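Local atomic coordinates of orotidine 5'-phosphate decarboxylase (Streptomyces avermitilis, PDB entry 3V75), a protein that probably catalyses the decarboxylation of orotidine 5'-phosphate to UMP and CO2, the last step of de novo UMP biosynthesis. Residues A[83-88]-A[115-120]; A[143-148]-A[170-175]; A[99-104]-A[139-144]. One frame throughout, in Å; residues are numbered along the deposited sequence.

Contact 1 of 3, residues A[83-88]-A[115-120]; sequences KPQSAF and VMDAKR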
ATOM      1  N   LYS A  83      14.021  -1.423  -9.513  1.00  5.05           N
ATOM      2  CA  LYS A  83      12.947  -1.330  -8.525  1.00  5.17           C
ATOM      3  C   LYS A  83      12.355   0.066  -8.546  1.00  4.69           C
ATOM      4  O   LYS A  83      12.811   0.954  -7.828  1.00  5.19           O
ATOM      5  CB  LYS A  83      13.455  -1.700  -7.131  1.00  4.90           C
ATOM      6  CG  LYS A  83      12.344  -1.695  -6.059  1.00  4.73           C
ATOM      7  CD  LYS A  83      12.813  -2.254  -4.729  1.00  5.63           C
ATOM      8  CE  LYS A  83      13.685  -1.280  -3.934  1.00  8.64           C
ATOM      9  NZ  LYS A  83      12.969  -0.053  -3.477  1.00  9.01           N
ATOM     10  N   PRO A  84      11.341   0.296  -9.387  1.00  5.52           N
ATOM     11  CA  PRO A  84      10.654   1.588  -9.286  1.00  5.62           C
ATOM     12  C   PRO A  84       9.914   1.682  -7.969  1.00  3.94           C
ATOM     13  O   PRO A  84       9.315   0.696  -7.532  1.00  5.19           O
ATOM     14  CB  PRO A  84       9.642   1.564 -10.440  1.00  6.13           C
ATOM     15  CG  PRO A  84       9.491   0.100 -10.766  1.00  7.57           C
ATOM     16  CD  PRO A  84      10.776  -0.579 -10.425  1.00  5.95           C
ATOM     17  N   GLN A  85       9.929   2.864  -7.355  1.00  5.01           N
ATOM     18  CA  GLN A  85       9.150   3.121  -6.143  1.00  4.29           C
ATOM     19  C   GLN A  85       7.880   3.851  -6.560  1.00  4.46           C
ATOM     20  O   GLN A  85       7.909   5.006  -6.946  1.00  4.87           O
ATOM     21  CB  GLN A  85       9.967   3.941  -5.122  1.00  4.82           C
ATOM     22  CG  GLN A  85       9.183   4.482  -3.937  1.00  4.94           C
ATOM     23  CD  GLN A  85       8.292   3.429  -3.314  1.00  4.88           C
ATOM     24  OE1 GLN A  85       7.045   3.519  -3.418  1.00  5.51           O
ATOM     25  NE2 GLN A  85       8.896   2.429  -2.681  1.00  6.50           N
ATOM     26  N   SER A  86       6.759   3.131  -6.459  1.00  4.31           N
ATOM     27  CA  SER A  86       5.471   3.613  -6.941  1.00  5.03           C
ATOM     28  C   SER A  86       5.109   4.990  -6.379  1.00  5.24           C
ATOM     29  O   SER A  86       4.528   5.805  -7.100  1.00  5.19           O
ATOM     30  CB  SER A  86       4.383   2.601  -6.553  1.00  6.03           C
ATOM     31  OG  SER A  86       3.165   2.939  -7.179  1.00  6.80           O
ATOM     32  N   ALA A  87       5.407   5.250  -5.109  1.00  4.42           N
ATOM     33  CA  ALA A  87       4.951   6.502  -4.500  1.00  5.23           C
ATOM     34  C   ALA A  87       5.415   7.743  -5.251  1.00  4.71           C
ATOM     35  O   ALA A  87       4.719   8.746  -5.316  1.00  5.71           O
ATOM     36  CB  ALA A  87       5.392   6.596  -3.027  1.00  5.57           C
ATOM     37  N   PHE A  88       6.638   7.679  -5.792  1.00  5.01           N
ATOM     38  CA  PHE A  88       7.206   8.852  -6.459  1.00  5.43           C
ATOM     39  C   PHE A  88       6.518   9.151  -7.792  1.00  7.52           C
ATOM     40  O   PHE A  88       6.614  10.260  -8.294  1.00  9.09           O
ATOM     41  CB  PHE A  88       8.722   8.698  -6.643  1.00  6.25           C
ATOM     42  CG  PHE A  88       9.459   8.533  -5.333  1.00  6.78           C
ATOM     43  CD1 PHE A  88       9.201   9.378  -4.262  1.00 11.61           C
ATOM     44  CD2 PHE A  88      10.423   7.545  -5.179  1.00  8.39           C
ATOM     45  CE1 PHE A  88       9.911   9.204  -3.027  1.00 10.99           C
ATOM     46  CE2 PHE A  88      11.097   7.392  -3.984  1.00  8.91           C
ATOM     47  CZ  PHE A  88      10.826   8.215  -2.925  1.00  8.92           C
ATOM     48  N   VAL A 115      11.001  -5.164 -10.153  1.00  5.03           N
ATOM     49  CA  VAL A 115      10.346  -5.358  -8.883  1.00  4.71           C
ATOM     50  C   VAL A 115       9.565  -4.097  -8.606  1.00  6.08           C
ATOM     51  O   VAL A 115      10.149  -3.022  -8.382  1.00  6.26           O
ATOM     52  CB  VAL A 115      11.380  -5.586  -7.754  1.00  5.39           C
ATOM     53  CG1 VAL A 115      10.676  -5.623  -6.389  1.00  7.64           C
ATOM     54  CG2 VAL A 115      12.150  -6.854  -8.037  1.00  7.44           C
HETATM   55  N   MSE A 116       8.237  -4.203  -8.609  1.00  5.87           N
HETATM   56  CA  MSE A 116       7.405  -3.042  -8.342  1.00  4.97           C
HETATM   57  C   MSE A 116       7.386  -2.804  -6.829  1.00  5.31           C
HETATM   58  O   MSE A 116       6.818  -3.615  -6.062  1.00  5.25           O
HETATM   59  CB  MSE A 116       5.999  -3.267  -8.868  1.00  5.30           C
HETATM   60  CG  MSE A 116       5.039  -2.167  -8.444  1.00  5.40           C
HETATM   61 SE   MSE A 116       5.423  -0.443  -9.308  0.80  8.19          SE
HETATM   62  CE  MSE A 116       5.113  -0.999 -11.123  1.00  7.10           C
ATOM     63  N   ASP A 117       7.987  -1.709  -6.359  1.00  4.60           N
ATOM     64  CA  ASP A 117       7.942  -1.431  -4.928  1.00  4.31           C
ATOM     65  C   ASP A 117       6.747  -0.539  -4.624  1.00  3.23           C
ATOM     66  O   ASP A 117       6.793   0.706  -4.719  1.00  3.87           O
ATOM     67  CB  ASP A 117       9.260  -0.814  -4.430  1.00  3.37           C
ATOM     68  CG  ASP A 117       9.398  -0.883  -2.955  1.00  5.11           C
ATOM     69  OD1 ASP A 117       8.385  -1.173  -2.245  1.00  4.26           O
ATOM     70  OD2 ASP A 117      10.520  -0.661  -2.428  1.00  6.48           O
ATOM     71  N   ALA A 118       5.644  -1.211  -4.293  1.00  3.04           N
ATOM     72  CA  ALA A 118       4.366  -0.545  -4.048  1.00  3.95           C
ATOM     73  C   ALA A 118       3.806  -0.883  -2.654  1.00  2.68           C
ATOM     74  O   ALA A 118       2.824  -0.264  -2.193  1.00  3.58           O
ATOM     75  CB  ALA A 118       3.377  -0.935  -5.135  1.00  4.25           C
ATOM     76  N   LYS A 119       4.432  -1.849  -1.979  1.00  4.24           N
ATOM     77  CA  LYS A 119       4.061  -2.212  -0.590  1.00  4.41           C
ATOM     78  C   LYS A 119       2.547  -2.284  -0.396  1.00  3.25           C
ATOM     79  O   LYS A 119       1.977  -1.634   0.489  1.00  4.40           O
ATOM     80  CB  LYS A 119       4.731  -1.287   0.434  1.00  4.07           C
ATOM     81  CG  LYS A 119       6.272  -1.416   0.413  1.00  4.23           C
ATOM     82  CD  LYS A 119       6.870  -0.588   1.546  1.00  4.77           C
ATOM     83  CE  LYS A 119       8.432  -0.631   1.531  1.00  5.59           C
ATOM     84  NZ  LYS A 119       8.987   0.051   0.299  1.00  4.77           N
ATOM     85  N   ARG A 120       1.904  -3.086  -1.245  1.00  2.99           N
ATOM     86  CA  ARG A 120       0.433  -3.217  -1.158  1.00  2.74           C
ATOM     87  C   ARG A 120       0.066  -4.286  -0.153  1.00  3.66           C
ATOM     88  O   ARG A 120       0.798  -5.258   0.064  1.00  5.52           O
ATOM     89  CB  ARG A 120      -0.157  -3.592  -2.528  1.00  4.85           C
ATOM     90  CG  ARG A 120       0.191  -2.588  -3.643  1.00  4.54           C
ATOM     91  CD  ARG A 120      -0.265  -1.166  -3.289  1.00  4.38           C
ATOM     92  NE  ARG A 120      -0.397  -0.309  -4.491  1.00  4.00           N
ATOM     93  CZ  ARG A 120       0.199   0.875  -4.706  1.00  3.94           C
ATOM     94  NH1 ARG A 120       1.052   1.385  -3.802  1.00  3.66           N
ATOM     95  NH2 ARG A 120      -0.079   1.531  -5.831  1.00  5.50           N
TER
HETATM   96  O   HOH W   1      11.634   2.592  -1.917  1.00 15.44           O

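Contact 2 of 3, residues A[143-148]-A[170-175]; sequences SDALTV and GLFVLA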
ATOM      1  N   SER A 143       4.660  -6.560 -13.588  1.00  7.36           N
ATOM      2  CA  SER A 143       6.024  -6.534 -13.071  1.00  8.61           C
ATOM      3  C   SER A 143       6.442  -7.961 -12.710  1.00  9.70           C
ATOM      4  O   SER A 143       5.598  -8.833 -12.475  1.00 11.19           O
ATOM      5  CB  SER A 143       6.089  -5.626 -11.830  1.00  7.74           C
ATOM      6  OG  SER A 143       5.695  -4.290 -12.153  1.00  7.74           O
ATOM      7  N   ASP A 144       7.749  -8.210 -12.636  1.00  6.37           N
ATOM      8  CA  ASP A 144       8.225  -9.549 -12.312  1.00  7.92           C
ATOM      9  C   ASP A 144       8.035  -9.896 -10.844  1.00  7.51           C
ATOM     10  O   ASP A 144       7.968 -11.069 -10.479  1.00  7.72           O
ATOM     11  CB  ASP A 144       9.696  -9.647 -12.698  1.00  7.86           C
ATOM     12  CG  ASP A 144       9.863  -9.485 -14.168  1.00  8.31           C
ATOM     13  OD1 ASP A 144       9.465 -10.429 -14.901  1.00  9.24           O
ATOM     14  OD2 ASP A 144      10.312  -8.396 -14.632  1.00  7.73           O
ATOM     15  N   ALA A 145       7.948  -8.883  -9.990  1.00  5.87           N
ATOM     16  CA  ALA A 145       7.591  -9.110  -8.591  1.00  5.03           C
ATOM     17  C   ALA A 145       6.968  -7.870  -7.993  1.00  4.99           C
ATOM     18  O   ALA A 145       7.072  -6.779  -8.567  1.00  6.59           O
ATOM     19  CB  ALA A 145       8.826  -9.554  -7.762  1.00  6.54           C
ATOM     20  N   LEU A 146       6.339  -8.030  -6.825  1.00  4.74           N
ATOM     21  CA  LEU A 146       5.654  -6.931  -6.160  1.00  4.25           C
ATOM     22  C   LEU A 146       6.028  -6.965  -4.702  1.00  3.77           C
ATOM     23  O   LEU A 146       6.006  -8.040  -4.086  1.00  4.89           O
ATOM     24  CB  LEU A 146       4.135  -7.138  -6.295  1.00  4.49           C
ATOM     25  CG  LEU A 146       3.242  -6.142  -5.566  1.00  5.65           C
ATOM     26  CD1 LEU A 146       3.367  -4.690  -6.092  1.00  6.86           C
ATOM     27  CD2 LEU A 146       1.748  -6.662  -5.598  1.00  4.80           C
ATOM     28  N   THR A 147       6.344  -5.812  -4.114  1.00  3.50           N
ATOM     29  CA  THR A 147       6.509  -5.766  -2.661  1.00  3.89           C
ATOM     30  C   THR A 147       5.119  -5.660  -2.016  1.00  4.61           C
ATOM     31  O   THR A 147       4.240  -4.890  -2.473  1.00  4.27           O
ATOM     32  CB  THR A 147       7.411  -4.585  -2.172  1.00  3.98           C
ATOM     33  OG1 THR A 147       6.811  -3.347  -2.565  1.00  4.06           O
ATOM     34  CG2 THR A 147       8.847  -4.690  -2.777  1.00  6.39           C
ATOM     35  N   VAL A 148       4.947  -6.412  -0.925  1.00  3.49           N
ATOM     36  CA  VAL A 148       3.665  -6.455  -0.193  1.00  3.56           C
ATOM     37  C   VAL A 148       3.891  -6.373   1.294  1.00  3.90           C
ATOM     38  O   VAL A 148       4.930  -6.817   1.819  1.00  5.01           O
ATOM     39  CB  VAL A 148       2.830  -7.733  -0.528  1.00  4.47           C
ATOM     40  CG1 VAL A 148       2.438  -7.731  -2.010  1.00  5.01           C
ATOM     41  CG2 VAL A 148       3.619  -9.021  -0.200  1.00  6.36           C
ATOM     42  N   GLY A 170       6.898 -13.017  -8.763  1.00  5.68           N
ATOM     43  CA  GLY A 170       7.211 -13.265  -7.361  1.00  6.88           C
ATOM     44  C   GLY A 170       6.666 -12.164  -6.461  1.00  6.19           C
ATOM     45  O   GLY A 170       6.054 -11.185  -6.922  1.00  5.21           O
ATOM     46  N   LEU A 171       6.888 -12.336  -5.164  1.00  6.10           N
ATOM     47  CA  LEU A 171       6.552 -11.310  -4.180  1.00  5.00           C
ATOM     48  C   LEU A 171       7.773 -11.066  -3.301  1.00  5.15           C
ATOM     49  O   LEU A 171       8.607 -11.969  -3.137  1.00  6.98           O
ATOM     50  CB  LEU A 171       5.406 -11.747  -3.250  1.00  5.99           C
ATOM     51  CG  LEU A 171       4.066 -12.088  -3.931  1.00  5.84           C
ATOM     52  CD1 LEU A 171       3.063 -12.600  -2.849  1.00  8.49           C
ATOM     53  CD2 LEU A 171       3.471 -10.920  -4.688  1.00  7.74           C
ATOM     54  N   PHE A 172       7.854  -9.856  -2.732  1.00  4.74           N
ATOM     55  CA  PHE A 172       8.755  -9.594  -1.602  1.00  5.37           C
ATOM     56  C   PHE A 172       7.908  -9.099  -0.462  1.00  5.18           C
ATOM     57  O   PHE A 172       7.300  -8.018  -0.529  1.00  5.76           O
ATOM     58  CB  PHE A 172       9.803  -8.554  -1.971  1.00  5.85           C
ATOM     59  CG  PHE A 172      10.870  -9.089  -2.924  1.00  5.18           C
ATOM     60  CD1 PHE A 172      10.725  -8.947  -4.308  1.00  6.52           C
ATOM     61  CD2 PHE A 172      12.002  -9.767  -2.431  1.00  4.88           C
ATOM     62  CE1 PHE A 172      11.696  -9.446  -5.172  1.00  6.48           C
ATOM     63  CE2 PHE A 172      12.957 -10.257  -3.293  1.00  6.97           C
ATOM     64  CZ  PHE A 172      12.811 -10.097  -4.658  1.00  7.05           C
ATOM     65  N   VAL A 173       7.846  -9.908   0.590  1.00  4.80           N
ATOM     66  CA  VAL A 173       7.051  -9.581   1.768  1.00  5.35           C
ATOM     67  C   VAL A 173       7.900  -8.796   2.737  1.00  3.96           C
ATOM     68  O   VAL A 173       9.004  -9.228   3.057  1.00  4.61           O
ATOM     69  CB  VAL A 173       6.531 -10.891   2.448  1.00  6.13           C
ATOM     70  CG1 VAL A 173       5.705 -10.552   3.698  1.00  6.74           C
ATOM     71  CG2 VAL A 173       5.691 -11.704   1.420  1.00  7.51           C
ATOM     72  N   LEU A 174       7.400  -7.662   3.230  1.00  5.19           N
ATOM     73  CA  LEU A 174       8.163  -6.914   4.233  1.00  5.40           C
ATOM     74  C   LEU A 174       8.424  -7.798   5.440  1.00  4.81           C
ATOM     75  O   LEU A 174       7.487  -8.391   5.993  1.00  6.98           O
ATOM     76  CB  LEU A 174       7.390  -5.694   4.705  1.00  3.28           C
ATOM     77  CG  LEU A 174       6.947  -4.695   3.641  1.00  5.19           C
ATOM     78  CD1 LEU A 174       6.184  -3.542   4.246  1.00  6.62           C
ATOM     79  CD2 LEU A 174       8.174  -4.171   2.836  1.00  9.03           C
ATOM     80  N   ALA A 175       9.687  -7.912   5.860  1.00  4.99           N
ATOM     81  CA  ALA A 175      10.003  -8.713   7.039  1.00  4.67           C
ATOM     82  C   ALA A 175      10.740  -7.892   8.096  1.00  5.37           C
ATOM     83  O   ALA A 175      10.268  -7.726   9.211  1.00  5.45           O
ATOM     84  CB  ALA A 175      10.800  -9.963   6.653  1.00  6.32           C
TER

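Contact 3 of 3, residues A[99-104]-A[139-144]; sequences VLEKTV and SPLFSD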
ATOM      1  N   VAL A  99       3.513   7.369 -16.756  1.00  9.00           N
ATOM      2  CA  VAL A  99       4.992   7.295 -16.915  1.00  8.91           C
ATOM      3  C   VAL A  99       5.512   5.980 -16.334  1.00  8.13           C
ATOM      4  O   VAL A  99       6.384   5.342 -16.914  1.00  8.42           O
ATOM      5  CB  VAL A  99       5.680   8.486 -16.223  1.00  9.77           C
ATOM      6  CG1 VAL A  99       7.203   8.288 -16.238  1.00 10.17           C
ATOM      7  CG2 VAL A  99       5.294   9.793 -16.936  1.00 12.14           C
ATOM      8  N   LEU A 100       4.966   5.574 -15.180  1.00  8.33           N
ATOM      9  CA  LEU A 100       5.375   4.319 -14.564  1.00  7.10           C
ATOM     10  C   LEU A 100       5.103   3.121 -15.476  1.00  7.00           C
ATOM     11  O   LEU A 100       5.954   2.234 -15.622  1.00  7.47           O
ATOM     12  CB  LEU A 100       4.683   4.118 -13.212  1.00  7.44           C
ATOM     13  CG  LEU A 100       5.018   2.855 -12.423  1.00  6.17           C
ATOM     14  CD1 LEU A 100       6.514   2.741 -12.133  1.00  7.79           C
ATOM     15  CD2 LEU A 100       4.207   2.912 -11.126  1.00  7.84           C
ATOM     16  N   GLU A 101       3.931   3.114 -16.115  1.00  7.47           N
ATOM     17  CA  GLU A 101       3.603   2.039 -17.054  1.00  7.87           C
ATOM     18  C   GLU A 101       4.652   1.922 -18.143  1.00  9.25           C
ATOM     19  O   GLU A 101       5.127   0.817 -18.459  1.00  9.67           O
ATOM     20  CB  GLU A 101       2.226   2.300 -17.694  1.00 10.05           C
ATOM     21  CG  GLU A 101       1.081   2.076 -16.710  1.00  9.68           C
ATOM     22  CD  GLU A 101      -0.253   2.598 -17.215  1.00 10.21           C
ATOM     23  OE1 GLU A 101      -0.300   3.548 -18.033  1.00 11.75           O
ATOM     24  OE2 GLU A 101      -1.288   2.033 -16.757  1.00 12.35           O
ATOM     25  N   LYS A 102       4.995   3.060 -18.742  1.00  8.89           N
ATOM     26  CA  LYS A 102       5.942   3.050 -19.874  1.00 10.82           C
ATOM     27  C   LYS A 102       7.327   2.622 -19.423  1.00  9.52           C
ATOM     28  O   LYS A 102       8.033   1.890 -20.120  1.00 11.50           O
ATOM     29  CB  LYS A 102       6.058   4.433 -20.498  1.00 11.58           C
ATOM     30  CG  LYS A 102       4.845   4.933 -21.169  1.00 24.99           C
ATOM     31  CD  LYS A 102       5.179   6.239 -21.937  1.00 36.23           C
ATOM     32  CE  LYS A 102       6.374   7.005 -21.291  1.00 38.38           C
ATOM     33  NZ  LYS A 102       5.879   8.191 -20.403  1.00 39.14           N
ATOM     34  N   THR A 103       7.716   3.101 -18.249  1.00  8.90           N
ATOM     35  CA  THR A 103       9.031   2.822 -17.689  1.00  8.01           C
ATOM     36  C   THR A 103       9.203   1.323 -17.459  1.00  8.38           C
ATOM     37  O   THR A 103      10.226   0.738 -17.823  1.00  9.70           O
ATOM     38  CB  THR A 103       9.202   3.614 -16.362  1.00  9.72           C
ATOM     39  OG1 THR A 103       9.089   5.018 -16.646  1.00 10.25           O
ATOM     40  CG2 THR A 103      10.568   3.354 -15.710  1.00  9.73           C
ATOM     41  N   VAL A 104       8.197   0.701 -16.834  1.00  8.53           N
ATOM     42  CA  VAL A 104       8.255  -0.718 -16.542  1.00  8.83           C
ATOM     43  C   VAL A 104       8.276  -1.500 -17.869  1.00 10.33           C
ATOM     44  O   VAL A 104       9.069  -2.439 -18.034  1.00  9.61           O
ATOM     45  CB  VAL A 104       7.041  -1.148 -15.682  1.00  8.60           C
ATOM     46  CG1 VAL A 104       6.945  -2.652 -15.637  1.00 10.22           C
ATOM     47  CG2 VAL A 104       7.143  -0.555 -14.274  1.00  9.74           C
ATOM     48  N   SER A 139      -1.726  -6.819 -17.645  1.00 17.49           N
ATOM     49  CA  SER A 139      -1.877  -5.524 -16.979  0.60 23.75           C
ATOM     50  C   SER A 139      -0.878  -4.523 -17.471  1.00 17.58           C
ATOM     51  O   SER A 139       0.266  -4.894 -17.770  1.00 13.46           O
ATOM     52  CB  SER A 139      -1.677  -5.642 -15.524  0.60 15.84           C
ATOM     53  OG  SER A 139      -1.654  -4.309 -15.033  0.60 12.37           O
ATOM     54  N   PRO A 140      -1.293  -3.218 -17.568  1.00 17.61           N
ATOM     55  CA  PRO A 140      -0.312  -2.238 -18.042  1.00 25.94           C
ATOM     56  C   PRO A 140       0.743  -1.972 -16.958  1.00  9.26           C
ATOM     57  O   PRO A 140       1.672  -1.279 -17.295  1.00 16.86           O
ATOM     58  CB  PRO A 140      -1.155  -0.966 -18.281  1.00 25.97           C
ATOM     59  CG  PRO A 140      -2.295  -1.124 -17.274  1.00 26.25           C
ATOM     60  CD  PRO A 140      -2.623  -2.597 -17.366  1.00 29.10           C
ATOM     61  N   LEU A 141       0.597  -2.502 -15.730  1.00 11.17           N
ATOM     62  CA  LEU A 141       1.701  -2.414 -14.731  1.00 11.62           C
ATOM     63  C   LEU A 141       2.399  -3.749 -14.421  1.00  9.65           C
ATOM     64  O   LEU A 141       3.055  -3.878 -13.371  1.00  9.26           O
ATOM     65  CB  LEU A 141       1.256  -1.712 -13.443  1.00 11.06           C
ATOM     66  CG  LEU A 141       0.829  -0.251 -13.609  1.00  9.01           C
ATOM     67  CD1 LEU A 141      -0.143   0.169 -12.498  1.00 12.98           C
ATOM     68  CD2 LEU A 141       2.071   0.625 -13.548  1.00 10.14           C
ATOM     69  N   PHE A 142       2.257  -4.738 -15.318  1.00  9.59           N
ATOM     70  CA  PHE A 142       2.817  -6.074 -15.072  1.00  8.77           C
ATOM     71  C   PHE A 142       4.295  -5.981 -14.722  1.00  8.16           C
ATOM     72  O   PHE A 142       5.079  -5.420 -15.498  1.00  9.73           O
ATOM     73  CB  PHE A 142       2.668  -6.997 -16.285  1.00 10.79           C
ATOM     74  CG  PHE A 142       3.247  -8.398 -16.072  1.00 11.22           C
ATOM     75  CD1 PHE A 142       2.900  -9.155 -14.965  1.00 12.39           C
ATOM     76  CD2 PHE A 142       4.120  -8.953 -16.998  1.00 22.33           C
ATOM     77  CE1 PHE A 142       3.421 -10.448 -14.762  1.00 14.70           C
ATOM     78  CE2 PHE A 142       4.609 -10.270 -16.831  1.00 23.21           C
ATOM     79  CZ  PHE A 142       4.291 -10.993 -15.699  1.00 18.35           C
ATOM     80  N   SER A 143       4.660  -6.560 -13.588  1.00  7.36           N
ATOM     81  CA  SER A 143       6.024  -6.534 -13.071  1.00  8.61           C
ATOM     82  C   SER A 143       6.442  -7.961 -12.710  1.00  9.70           C
ATOM     83  O   SER A 143       5.598  -8.833 -12.475  1.00 11.19           O
ATOM     84  CB  SER A 143       6.089  -5.626 -11.830  1.00  7.74           C
ATOM     85  OG  SER A 143       5.695  -4.290 -12.153  1.00  7.74           O
ATOM     86  N   ASP A 144       7.749  -8.210 -12.636  1.00  6.37           N
ATOM     87  CA  ASP A 144       8.225  -9.549 -12.312  1.00  7.92           C
ATOM     88  C   ASP A 144       8.035  -9.896 -10.844  1.00  7.51           C
ATOM     89  O   ASP A 144       7.968 -11.069 -10.479  1.00  7.72           O
ATOM     90  CB  ASP A 144       9.696  -9.647 -12.698  1.00  7.86           C
ATOM     91  CG  ASP A 144       9.863  -9.485 -14.168  1.00  8.31           C
ATOM     92  OD1 ASP A 144       9.465 -10.429 -14.901  1.00  9.24           O
ATOM     93  OD2 ASP A 144      10.312  -8.396 -14.632  1.00  7.73           O
TER
HETATM   94  O   HOH W   2       4.073  -1.558 -17.625  1.00 17.83           O

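Contact 1 of 3, residues A[83-88]-A[115-120]
Gln-85, just beyond strand 81-84, is bridged to Asp-117 of strand 113-120, their CA atoms 4.9 Å apart, and the backbone of Asp-117 grips the residues before and after Gln-85: its N gives to Pro-84 O at 3.0 Å and its O takes Ser-86 N at 3.0 Å. The Asp-117 side chain carries most of what follows. Its CB points toward the 83-88 segment, and with CG anti to the backbone N (chi1 -163°) its OD2 meets Lys-83. Lys-83 runs straight through its first two torsions, then bends twice at the end, bringing NZ onto the anti lone pair of Asp-117 OD2 at 2.7 Å. Lys-119, the predicted proton donor, approaches from its own strand and meets Asp-117 OD1 on the syn side, its NZ 2.9 Å away; that NZ also pairs with Asp-122 of the second subunit. One carboxylate thus separates two lysines, consistent with the alternating Lys-Asp network of OMP decarboxylase active sites. Thr-147 gives Asp-117 OD1 another partner. The Gln-85 amide crosses this carboxylate with the planes 55° apart and is linked to it through a water, which accepts from NE2 at 2.8 Å and donates weakly to Asp-117 OD2. Gln-85 OE1 takes Ala-87 N at 2.9 Å in a nearly straight bond (173°) that N-caps helix 86-90. Ser-86 CB rests 3.9 Å from Ala-118 CB, while the Ser-86 hydroxyl bonds to Glu-90. Pro-84 CG lies loosely beside the selenium of Met-116. Leu-100 of helix 93-109 lies over this apolar patch, and Phe-134 of helix 124-134 also touches Met-116. Within the barrel, strand 81-84 bonds onward to strand 42-45, and strand 113-120 to strand 145-148.

Contact 2 of 3, residues A[143-148]-A[170-175]
Ala-145 and Gly-170 start a parallel pairing of strands 145-148 and 170-176, the two strands of a beta-alpha-beta unit of the TIM barrel, joined through helix 158-167. Five backbone bonds zip them together, from Gly-170 N on Asp-144 O to Leu-174 N on Val-148 O, and segments 145-148 and 170-175 run 22° apart. On the face of Ala-145, Thr-147 and Phe-172, Gly-170 has no side chain, and the Ala-145 methyl packs on its backbone, CB 3.3 Å from Gly-170 O and 3.9 Å from Phe-172 CE1. Further along, Thr-147 CG2 fits against Phe-172 CB. Phe-27 of helix 27-38 packs on both Ala-145 and the Phe-172 ring. The other face is a row of branched side chains. Leu-171 CD2 reaches across to sit 4.2 Å from Leu-146 CB and 4.3 Å from Val-148 CG1, a bump resting over the notch between the two. Val-148 (chi1 -63°) splits its branches, CG1 going to Leu-171 and CG2 to Val-173, whose own CG2 it meets at 3.8 Å. At the C-terminal end, Leu-174 CG comes to 3.4 Å from Val-148 O.

Contact 3 of 3, residues A[99-104]-A[139-144]
Pro-140 and Leu-141 press on Glu-101 and Leu-100 of helix 93-109, where the loop entering strand 145-148 passes the outer layer of the alpha/beta barrel. No hydrogen bond joins the two segments directly; the fit is one of shape. Ser-139 opens a type I turn that closes at Phe-142, and in one of its two conformers OG accepts from Leu-141 N at 3.0 Å, as in an ST turn, so this bond is less certain. Pro-140 then lies side by side with Glu-101, both pointing the same way, with Glu-101 OE2 at 3.4 Å from Pro-140 CG. The other carboxylate oxygen of Glu-101 bonds to Ser-94 of the second subunit, whose Gly-93 also packs on Pro-140 and Leu-141, placing this spot at the dimer interface. Leu-141 does the wedging: CD2 comes 3.6 Å from Glu-101 CG and 3.9 Å from Leu-100 CG, and the Leu-141 side chain crosses that of Leu-100 at about a right angle. Phe-142 turns its ring away and offers its carbonyl instead. Ser-143 folds back, its OG giving to Leu-141 O at 2.9 Å. Against this folded backbone lies Val-104, with CG1 anti to its own backbone N (chi1 168°) and 3.3 Å from Phe-142 O.

How the contacts relate
From the N terminus, 83-88 comes first, and contact 1 closes a loop of 26 residues when the chain returns at 115-120. Helix 93-109 lies within that loop, and its 99-104 portion waits for 139-144, so contact 3 opens before contact 1 closes and shuts after it: the two cross. Contact 2 follows contact 1 in series, starting on Ser-143 and Asp-144, where contact 3 ends, and closing at 170-175. Contacts 1 and 2 therefore join four successive strand segments of one barrel sheet, with 113-120 and 145-148 adjacent, while contact 3 ties the surrounding helix layer to the loop that leads into strand 145-148. Met-116 also touches Val-104 and Ser-143, where contacts 1 and 3 abut.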